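Putative periplasmic protein (Salmonella enterica subsp. enterica serovar Typhimurium, PDB 4J32) serves as the periplasmic immunity protein Tai4, probably protecting the cell by inhibiting the type VI secretion amidase effector Tae4, a papain-like peptidoglycan hydrolase. Local coordinates at residues W17-S20 with H21-L25; K62-G66 with L67-G71; R89-N92 with E93-R97. One frame throughout, in Å; residues are numbered along the deposited sequence. Where two conformers were deposited one is given.

Contact 1 of 3, residues W17-S20 with H21-L25; sequences WALS and HCLAL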
loop_
_atom_site.group_PDB
_atom_site.type_symbol
_atom_site.label_atom_id
_atom_site.label_comp_id
_atom_site.label_asym_id
_atom_site.label_seq_id
_atom_site.Cartn_x
_atom_site.Cartn_y
_atom_site.Cartn_z
ATOM N N TRP B 17 3.920 10.003 2.621
ATOM C CA TRP B 17 5.164 9.414 3.094
ATOM C C TRP B 17 4.895 8.331 4.130
ATOM O O TRP B 17 5.447 7.239 4.049
ATOM C CB TRP B 17 6.131 10.483 3.666
ATOM C CG TRP B 17 7.531 9.927 3.819
ATOM C CD1 TRP B 17 8.534 10.015 2.905
ATOM C CD2 TRP B 17 8.048 9.166 4.915
ATOM N NE1 TRP B 17 9.650 9.365 3.358
ATOM C CE2 TRP B 17 9.384 8.827 4.591
ATOM C CE3 TRP B 17 7.520 8.750 6.154
ATOM C CZ2 TRP B 17 10.215 8.086 5.456
ATOM C CZ3 TRP B 17 8.335 8.008 7.011
ATOM C CH2 TRP B 17 9.678 7.688 6.666
ATOM N N ALA B 18 4.068 8.643 5.124
ATOM C CA ALA B 18 3.773 7.673 6.179
ATOM C C ALA B 18 3.253 6.343 5.584
ATOM O O ALA B 18 3.727 5.243 5.951
ATOM C CB ALA B 18 2.751 8.280 7.169
ATOM N N LEU B 19 2.294 6.443 4.676
ATOM C CA LEU B 19 1.703 5.254 4.080
ATOM C C LEU B 19 2.727 4.435 3.266
ATOM O O LEU B 19 2.865 3.213 3.480
ATOM C CB LEU B 19 0.496 5.636 3.219
ATOM C CG LEU B 19 -0.160 4.497 2.424
ATOM C CD1 LEU B 19 -0.578 3.308 3.362
ATOM C CD2 LEU B 19 -1.368 5.081 1.671
ATOM N N SER B 20 3.447 5.103 2.361
ATOM C CA SER B 20 4.406 4.390 1.514
ATOM C C SER B 20 5.547 3.802 2.328
ATOM O O SER B 20 5.965 2.671 2.055
ATOM C CB SER B 20 4.929 5.246 0.350
ATOM O OG SER B 20 5.266 6.543 0.785
ATOM N N HIS B 21 6.026 4.540 3.336
ATOM C CA HIS B 21 7.078 4.018 4.204
ATOM C C HIS B 21 6.608 2.757 4.940
ATOM O O HIS B 21 7.345 1.770 5.025
ATOM C CB HIS B 21 7.552 5.074 5.206
ATOM C CG HIS B 21 8.616 4.575 6.125
ATOM N ND1 HIS B 21 9.900 4.313 5.701
ATOM C CD2 HIS B 21 8.580 4.266 7.442
ATOM C CE1 HIS B 21 10.615 3.875 6.724
ATOM N NE2 HIS B 21 9.828 3.817 7.787
ATOM N N CYS B 22 5.390 2.803 5.472
ATOM C CA CYS B 22 4.870 1.643 6.201
ATOM C C CYS B 22 4.780 0.419 5.274
ATOM O O CYS B 22 5.134 -0.708 5.666
ATOM C CB CYS B 22 3.509 1.974 6.789
ATOM S SG CYS B 22 2.789 0.614 7.732
ATOM N N LEU B 23 4.338 0.649 4.043
ATOM C CA LEU B 23 4.250 -0.455 3.064
ATOM C C LEU B 23 5.650 -1.026 2.773
ATOM O O LEU B 23 5.826 -2.252 2.670
ATOM C CB LEU B 23 3.537 0.029 1.795
ATOM C CG LEU B 23 2.062 0.421 1.941
ATOM C CD1 LEU B 23 1.532 1.103 0.638
ATOM C CD2 LEU B 23 1.195 -0.828 2.324
ATOM N N ALA B 24 6.655 -0.145 2.700
ATOM C CA ALA B 24 8.049 -0.568 2.556
ATOM C C ALA B 24 8.529 -1.410 3.733
ATOM O O ALA B 24 9.415 -2.247 3.577
ATOM C CB ALA B 24 8.970 0.647 2.397
ATOM N N LEU B 25 7.987 -1.148 4.926
ATOM C CA LEU B 25 8.330 -1.966 6.086
ATOM C C LEU B 25 7.687 -3.353 6.109
ATOM O O LEU B 25 8.341 -4.330 6.492
ATOM C CB LEU B 25 7.957 -1.253 7.397
ATOM C CG LEU B 25 8.644 0.077 7.720
ATOM C CD1 LEU B 25 8.106 0.631 9.054
ATOM C CD2 LEU B 25 10.153 -0.088 7.758
#
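The backbone O of W17 accepts the N-H of H21 at 2.9 Å and opens a run of four i-to-i+4 helical bonds that ends with A24 N on S20 O. The two aromatic side chains, one turn apart, form an offset stack, their planes only 13° from parallel. W17 contributes its six-membered ring: CH2 comes within 3.3 Å of H21 CG, over the face of the imidazole and toward its rim. In return H21 CB sits over the indole face, 3.6 Å from the centroid of the six-membered ring, a CH-pi contact. Both side chains start anti to the backbone nitrogen (chi1 -165° for W17, 179° for H21), which sends them off the helix in the same direction. The imidazole is held at its far end as well, since H21 NE2 is hydrogen-bonded to D58, while the ring of Y54 meets W17 edge-to-face. On another side of the helix L19 CD1 touches L23 CD1 at 4.1 Å, and L19 also packs on L19 of the second subunit, another copy of this protein. C22, between these faces, forms a disulfide with C82. The i/i+4 spacing is that of an alpha-helix; here helix 10-26 runs through the core of the all-helical Tai4 fold, near the centre of the chain.

Contact 2 of 3, residues K62-G66 with L67-G71; sequences KKYSG and LKYNG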
loop_
_atom_site.group_PDB
_atom_site.type_symbol
_atom_site.label_atom_id
_atom_site.label_comp_id
_atom_site.label_asym_id
_atom_site.label_seq_id
_atom_site.Cartn_x
_atom_site.Cartn_y
_atom_site.Cartn_z
ATOM N N LYS B 62 6.439 1.630 13.171
ATOM C CA LYS B 62 6.940 0.373 13.720
ATOM C C LYS B 62 6.012 -0.211 14.794
ATOM O O LYS B 62 6.043 -1.422 15.043
ATOM C CB LYS B 62 8.397 0.515 14.192
ATOM C CG LYS B 62 9.406 0.651 13.030
ATOM C CD LYS B 62 10.800 0.994 13.534
ATOM C CE LYS B 62 11.873 1.069 12.440
ATOM N NZ LYS B 62 11.492 0.411 11.159
ATOM N N LYS B 63 5.157 0.622 15.395
ATOM C CA LYS B 63 4.174 0.145 16.381
ATOM C C LYS B 63 3.084 -0.674 15.666
ATOM O O LYS B 63 2.395 -1.473 16.301
ATOM C CB LYS B 63 3.512 1.306 17.125
ATOM C CG LYS B 63 4.463 2.104 18.029
ATOM C CD LYS B 63 3.794 3.375 18.533
ATOM C CE LYS B 63 4.792 4.197 19.348
ATOM N NZ LYS B 63 4.073 5.048 20.331
ATOM N N TYR B 64 2.931 -0.453 14.362
ATOM C CA TYR B 64 1.924 -1.151 13.546
ATOM C C TYR B 64 2.573 -2.277 12.755
ATOM O O TYR B 64 1.981 -3.335 12.609
ATOM C CB TYR B 64 1.209 -0.174 12.578
ATOM C CG TYR B 64 0.224 0.698 13.329
ATOM C CD1 TYR B 64 -1.124 0.318 13.441
ATOM C CD2 TYR B 64 0.652 1.882 13.975
ATOM C CE1 TYR B 64 -2.034 1.092 14.190
ATOM C CE2 TYR B 64 -0.249 2.669 14.709
ATOM C CZ TYR B 64 -1.590 2.267 14.810
ATOM O OH TYR B 64 -2.489 3.019 15.550
ATOM N N SER B 65 3.790 -2.038 12.249
ATOM C CA SER B 65 4.431 -3.005 11.357
ATOM C C SER B 65 4.791 -4.282 12.119
ATOM O O SER B 65 4.882 -5.355 11.514
ATOM C CB SER B 65 5.659 -2.406 10.641
ATOM O OG SER B 65 6.661 -2.050 11.573
ATOM N N GLY B 66 4.953 -4.167 13.438
ATOM C CA GLY B 66 5.315 -5.296 14.306
ATOM C C GLY B 66 4.124 -6.062 14.867
ATOM O O GLY B 66 4.292 -7.062 15.576
ATOM N N LEU B 67 2.919 -5.575 14.591
ATOM C CA LEU B 67 1.695 -6.255 15.054
ATOM C C LEU B 67 1.522 -7.604 14.363
ATOM O O LEU B 67 1.993 -7.811 13.231
ATOM C CB LEU B 67 0.455 -5.378 14.812
ATOM C CG LEU B 67 0.338 -4.036 15.573
ATOM C CD1 LEU B 67 -0.884 -3.243 15.118
ATOM C CD2 LEU B 67 0.305 -4.249 17.066
ATOM N N LYS B 68 0.846 -8.526 15.041
ATOM C CA LYS B 68 0.425 -9.767 14.386
ATOM C C LYS B 68 -1.078 -9.720 14.226
ATOM O O LYS B 68 -1.803 -9.677 15.223
ATOM C CB LYS B 68 0.834 -11.003 15.200
ATOM C CG LYS B 68 2.337 -11.065 15.526
ATOM C CD LYS B 68 3.218 -11.113 14.271
ATOM C CE LYS B 68 4.624 -10.620 14.597
ATOM N NZ LYS B 68 5.682 -11.358 13.835
ATOM N N TYR B 69 -1.534 -9.726 12.973
ATOM C CA TYR B 69 -2.958 -9.732 12.660
ATOM C C TYR B 69 -3.387 -11.112 12.145
ATOM O O TYR B 69 -2.681 -11.731 11.350
ATOM C CB TYR B 69 -3.273 -8.683 11.583
ATOM C CG TYR B 69 -3.364 -7.243 12.046
ATOM C CD1 TYR B 69 -3.498 -6.200 11.101
ATOM C CD2 TYR B 69 -3.379 -6.909 13.414
ATOM C CE1 TYR B 69 -3.617 -4.863 11.505
ATOM C CE2 TYR B 69 -3.488 -5.562 13.824
ATOM C CZ TYR B 69 -3.621 -4.555 12.865
ATOM O OH TYR B 69 -3.755 -3.235 13.271
ATOM N N ASN B 70 -4.557 -11.552 12.584
ATOM C CA ASN B 70 -5.081 -12.880 12.247
ATOM C C ASN B 70 -6.511 -12.772 11.709
ATOM O O ASN B 70 -7.193 -11.775 11.941
ATOM C CB ASN B 70 -5.040 -13.767 13.494
ATOM C CG ASN B 70 -3.632 -13.911 14.059
ATOM O OD1 ASN B 70 -2.796 -14.612 13.472
ATOM N ND2 ASN B 70 -3.356 -13.244 15.201
ATOM N N GLY B 71 -6.943 -13.778 10.959
ATOM C CA GLY B 71 -8.295 -13.798 10.441
ATOM C C GLY B 71 -8.753 -15.201 10.136
ATOM O O GLY B 71 -8.024 -16.170 10.369
#
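L67 folds back on K63 and Y64, and Y64-L67 form a type I beta turn where helix 51-65 gives way to an extended loop, with a compact side and a loose one. On the compact side the N-H of L67 reaches Y64 O at 3.1 Å, three residues back. The donor stands above the carbonyl plane, 65° out of it, unlike the more nearly axial approach inside a regular helix. With CG beside the backbone N and anti to the carbonyl carbon (chi1 -64°), the leucine side chain turns back over the carbonyls of K63 and Y64, CG 3.4 Å from K63 O. Its CD1 methyl then lies alongside the tyrosine, 3.9 Å from Y64 CD1. The phenol of Y64 is tied down by a hydrogen bond from OH to D88.

The other side is open to solvent. G66 and K68 are exposed, and the lysine chain, bent at chi2 and chi4, merely brings CE near G66 O at 3.7 Å. The backbone N of K68 is hydrogen-bonded to Q1 of the second subunit, another copy of this protein. Farther along, N70 packs on P162 of the cytoplasmic partner protein, so this loop leads from the helical body to its partner. Y69 OH, weakly hydrogen-bonded to D84 of helix 78-86, lies at the edge of the Y64 ring, near its plane and 4.4 Å from Y64 CD1.

Contact 3 of 3, residues R89-N92 with E93-R97; sequences RELN and ELIKR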
loop_
_atom_site.group_PDB
_atom_site.type_symbol
_atom_site.label_atom_id
_atom_site.label_comp_id
_atom_site.label_asym_id
_atom_site.label_seq_id
_atom_site.Cartn_x
_atom_site.Cartn_y
_atom_site.Cartn_z
ATOM N N ARG B 89 -4.010 8.403 15.621
ATOM C CA ARG B 89 -4.177 9.749 16.163
ATOM C C ARG B 89 -2.823 10.420 16.441
ATOM O O ARG B 89 -2.652 11.601 16.143
ATOM C CB ARG B 89 -5.031 9.713 17.431
ATOM C CG ARG B 89 -5.434 11.091 17.928
ATOM C CD ARG B 89 -6.178 11.050 19.279
ATOM N NE ARG B 89 -5.264 11.098 20.426
ATOM C CZ ARG B 89 -4.502 12.147 20.761
ATOM N NH1 ARG B 89 -4.514 13.270 20.043
ATOM N NH2 ARG B 89 -3.705 12.065 21.818
ATOM N N GLU B 90 -1.867 9.670 16.998
ATOM C CA GLU B 90 -0.524 10.186 17.301
ATOM C C GLU B 90 0.181 10.701 16.035
ATOM O O GLU B 90 0.826 11.756 16.045
ATOM C CB GLU B 90 0.316 9.099 18.005
ATOM C CG GLU B 90 1.763 9.493 18.318
ATOM C CD GLU B 90 2.612 8.375 18.942
ATOM O OE1 GLU B 90 2.168 7.201 19.025
ATOM O OE2 GLU B 90 3.745 8.688 19.356
ATOM N N LEU B 91 0.054 9.931 14.959
ATOM C CA LEU B 91 0.622 10.299 13.664
ATOM C C LEU B 91 0.008 11.598 13.157
ATOM O O LEU B 91 0.714 12.517 12.719
ATOM C CB LEU B 91 0.384 9.185 12.641
ATOM C CG LEU B 91 0.744 9.511 11.187
ATOM C CD1 LEU B 91 2.259 9.736 11.015
ATOM C CD2 LEU B 91 0.217 8.435 10.171
ATOM N N ASN B 92 -1.316 11.679 13.208
ATOM C CA ASN B 92 -1.942 12.843 12.667
ATOM C C ASN B 92 -1.631 14.106 13.535
ATOM O O ASN B 92 -1.412 15.184 12.980
ATOM C CB ASN B 92 -3.398 12.508 12.291
ATOM C CG ASN B 92 -3.475 11.598 11.022
ATOM O OD1 ASN B 92 -3.335 12.090 9.901
ATOM N ND2 ASN B 92 -3.648 10.265 11.208
ATOM N N GLU B 93 -1.527 13.945 14.860
ATOM C CA GLU B 93 -1.119 15.036 15.752
ATOM C C GLU B 93 0.324 15.470 15.531
ATOM O O GLU B 93 0.620 16.657 15.530
ATOM C CB GLU B 93 -1.368 14.676 17.226
ATOM C CG GLU B 93 -2.844 14.501 17.557
ATOM C CD GLU B 93 -3.712 15.690 17.118
ATOM O OE1 GLU B 93 -3.385 16.857 17.446
ATOM O OE2 GLU B 93 -4.737 15.446 16.436
ATOM N N LEU B 94 1.216 14.502 15.325
ATOM C CA LEU B 94 2.619 14.781 14.998
ATOM C C LEU B 94 2.736 15.696 13.769
ATOM O O LEU B 94 3.498 16.672 13.757
ATOM C CB LEU B 94 3.360 13.469 14.708
ATOM C CG LEU B 94 4.812 13.540 14.219
ATOM C CD1 LEU B 94 5.747 14.094 15.344
ATOM C CD2 LEU B 94 5.298 12.172 13.756
ATOM N N ILE B 95 1.980 15.353 12.741
ATOM C CA ILE B 95 2.008 16.112 11.496
ATOM C C ILE B 95 1.413 17.502 11.700
ATOM O O ILE B 95 1.929 18.498 11.176
ATOM C CB ILE B 95 1.328 15.308 10.354
ATOM C CG1 ILE B 95 2.208 14.100 10.011
ATOM C CG2 ILE B 95 1.089 16.201 9.083
ATOM C CD1 ILE B 95 1.534 13.022 9.171
ATOM N N LYS B 96 0.325 17.579 12.457
ATOM C CA LYS B 96 -0.341 18.861 12.680
ATOM C C LYS B 96 0.491 19.809 13.547
ATOM O O LYS B 96 0.423 21.043 13.367
ATOM C CB LYS B 96 -1.728 18.636 13.292
ATOM C CG LYS B 96 -2.626 19.886 13.308
ATOM C CD LYS B 96 -3.813 19.721 14.244
ATOM C CE LYS B 96 -4.707 18.555 13.848
ATOM N NZ LYS B 96 -5.756 18.362 14.893
ATOM N N ARG B 97 1.269 19.221 14.474
ATOM C CA ARG B 97 2.167 19.938 15.411
ATOM C C ARG B 97 3.385 20.518 14.765
ATOM O O ARG B 97 4.094 21.287 15.408
ATOM C CB ARG B 97 2.787 18.962 16.453
ATOM C CG ARG B 97 2.061 18.716 17.701
ATOM C CD ARG B 97 3.026 18.290 18.838
ATOM N NE ARG B 97 3.718 17.011 18.635
ATOM C CZ ARG B 97 3.170 15.805 18.755
ATOM N NH1 ARG B 97 1.872 15.653 19.039
ATOM N NH2 ARG B 97 3.916 14.726 18.559
HETATM O O HOH W 1 1.715 12.673 18.417
#
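Helix 89-96, the last helix of this all-helical immunity protein, supplies this contact, in which side chains one turn apart meet along a partly buried surface. Four i-to-i+4 backbone bonds run from E93 N on R89 O, at 2.9 Å, to K96 N on N92 O. Toward the protein interior L91 and I95 run alongside one another, L91 CD1 meeting I95 CD1 at 3.8 Å. L91 also packs on A18 and I57, and I95 on L14, so this apolar strip seats the helix against helices 10-26 and 51-65. N92 turns its amide back to the helix start, where ND2 is hydrogen-bonded to the backbone O of both I86 and D88.

The outer face is charged. R89, bent at chi3 (88°), passes slantwise across E93 and sets NH1 3.2 Å from the methylene E93 CG instead of on the carboxylate. NH1 and E93 OE2 remain 4.2 Å apart, too far for a salt bridge, with the guanidinium and carboxylate planes 32° apart; the charges probably still attract. E93 OE2 makes a long, weak salt bridge of 3.5 Å with K96 NZ. E90 has its charge partner outside the helix, in a salt bridge to K63. At the C-terminal end R97 curls back, its guanidinium passing one face over L94 CA. A water in the plane of that group joins the two segments: it donates to E90 O at 2.7 Å and accepts from R97 NH2 at 3.0 Å.

From the N terminus the chain meets the contacts in series, and none nests in or crosses another. Each is a local contact within one continuous stretch and closes no long loop: contact 1 in the C-terminal half of helix 10-26, contact 2 where helix 51-65 runs into its following loop, contact 3 on helix 89-96. Their centres are about 14 to 20 Å apart, yet every pair touches. L25 packs on K62 and S65, joining contact 1 to contact 2; A18 packs on L91, joining contact 1 to contact 3; and a salt bridge joins contacts 2 and 3. Contact 1 is the buried one, close to the centre of the chain, and contacts 1 and 2 also reach the second subunit.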